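Local coordinates for TudS (Uncultured bacterium, PDB 6Z96), which removes sulfur from thiouracil without net redox chemistry, using a [4Fe-4S] cluster that probably takes up the sulfur as a [4Fe-5S] intermediate, at residues L70-T73 / A74-D77. Numbering follows the deposited sequence.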
loop_
_atom_site.group_PDB
_atom_site.type_symbol
_atom_site.label_atom_id
_atom_site.label_comp_id
_atom_site.label_asym_id
_atom_site.label_seq_id
_atom_site.Cartn_x
_atom_site.Cartn_y
_atom_site.Cartn_z
ATOM N N LEU A 70 -2.080 19.812 -9.858
ATOM C CA LEU A 70 -2.080 20.057 -8.414
ATOM C C LEU A 70 -1.041 19.128 -7.771
ATOM O O LEU A 70 -1.022 17.935 -8.055
ATOM C CB LEU A 70 -3.460 19.781 -7.820
ATOM C CG LEU A 70 -3.597 20.003 -6.334
ATOM C CD1 LEU A 70 -3.639 21.505 -5.997
ATOM C CD2 LEU A 70 -4.862 19.309 -5.796
ATOM N N ASP A 71 -0.186 19.693 -6.903
ATOM C CA ASP A 71 0.863 18.891 -6.280
ATOM C C ASP A 71 0.342 18.346 -4.962
ATOM O O ASP A 71 0.008 19.105 -4.056
ATOM C CB ASP A 71 2.126 19.745 -6.089
ATOM C CG ASP A 71 3.335 18.883 -5.828
ATOM O OD1 ASP A 71 3.357 18.205 -4.783
ATOM O OD2 ASP A 71 4.264 18.877 -6.679
ATOM N N VAL A 72 0.260 17.012 -4.873
ATOM C CA VAL A 72 -0.228 16.326 -3.682
ATOM C C VAL A 72 0.879 15.561 -2.975
ATOM O O VAL A 72 0.595 14.700 -2.146
ATOM C CB VAL A 72 -1.441 15.423 -4.009
ATOM C CG1 VAL A 72 -2.659 16.294 -4.358
ATOM C CG2 VAL A 72 -1.147 14.449 -5.145
ATOM N N THR A 73 2.150 15.900 -3.237
ATOM C CA THR A 73 3.266 15.167 -2.636
ATOM C C THR A 73 3.217 15.276 -1.120
ATOM O O THR A 73 3.526 14.312 -0.435
ATOM C CB THR A 73 4.622 15.725 -3.099
ATOM O OG1 THR A 73 4.600 15.972 -4.515
ATOM C CG2 THR A 73 5.757 14.760 -2.794
ATOM N N ALA A 74 2.806 16.439 -0.574
ATOM C CA ALA A 74 2.775 16.588 0.884
ATOM C C ALA A 74 1.913 15.507 1.565
ATOM O O ALA A 74 2.308 14.916 2.574
ATOM C CB ALA A 74 2.271 17.974 1.264
ATOM N N GLU A 75 0.746 15.239 0.984
ATOM C CA GLU A 75 -0.173 14.258 1.549
ATOM C C GLU A 75 0.336 12.843 1.328
ATOM O O GLU A 75 0.219 12.005 2.210
ATOM C CB GLU A 75 -1.552 14.441 0.897
ATOM C CG GLU A 75 -2.220 15.751 1.321
ATOM C CD GLU A 75 -1.756 17.031 0.635
ATOM O OE1 GLU A 75 -1.074 16.947 -0.413
ATOM O OE2 GLU A 75 -2.052 18.130 1.165
ATOM N N PHE A 76 0.922 12.584 0.159
ATOM C CA PHE A 76 1.479 11.252 -0.116
ATOM C C PHE A 76 2.634 10.954 0.845
ATOM O O PHE A 76 2.740 9.837 1.343
ATOM C CB PHE A 76 1.984 11.163 -1.562
ATOM C CG PHE A 76 0.899 10.740 -2.513
ATOM C CD1 PHE A 76 -0.168 11.578 -2.782
ATOM C CD2 PHE A 76 0.926 9.490 -3.106
ATOM C CE1 PHE A 76 -1.187 11.175 -3.636
ATOM C CE2 PHE A 76 -0.090 9.093 -3.968
ATOM C CZ PHE A 76 -1.136 9.938 -4.227
ATOM N N ASP A 77 3.495 11.955 1.099
ATOM C CA ASP A 77 4.649 11.744 1.992
ATOM C C ASP A 77 4.191 11.583 3.434
ATOM O O ASP A 77 4.732 10.753 4.163
ATOM C CB ASP A 77 5.635 12.912 1.870
ATOM C CG ASP A 77 6.396 12.963 0.549
ATOM O OD1 ASP A 77 6.346 11.967 -0.213
ATOM O OD2 ASP A 77 7.058 14.003 0.277
HETATM O O HOH W 1 2.792 18.897 -2.131
HETATM O O HOH W 2 -2.618 19.010 -1.971
#
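D71 reaches the first turn of helix 73-90 through a water that accepts from A74 N, 2.9 Å away, and donates to D71 OD1. The same carboxylate oxygen takes two direct bonds from T73, both from one face of its plane: OG1 arrives on the syn side at 2.6 Å from OD1, while the backbone N of T73 arrives on the anti side. The latter bond closes an Asx turn, in which the side-chain oxygen of an aspartate or asparagine accepts from the backbone N two residues on; here the turn stands just before helix 73-90. Its other oxygen, OD2, bonds H63 of strand 63-66, tying the turn to the preceding hairpin. V72 occupies the N-cap position, and its carbonyl O opens the helical bonding, accepting from F76 N at 3.1 Å and only weakly from E75 N. Its side chain crosses that of F76 at a slant, CG2 lying 3.6 Å from F76 CE1, and both residues also pack on V64. At T73, the carbonyl O receives D77 N at 2.8 Å, with an N-H...O angle of 162°. Chi1 of -44° turns T73 CG2 away from its own backbone N, alongside the D77 side chain and 3.4 Å from D77 OD2. An alanine in place of D77 would probably leave K124 without its salt-bridge mate at OD1 and expose one flank of the T73 methyl.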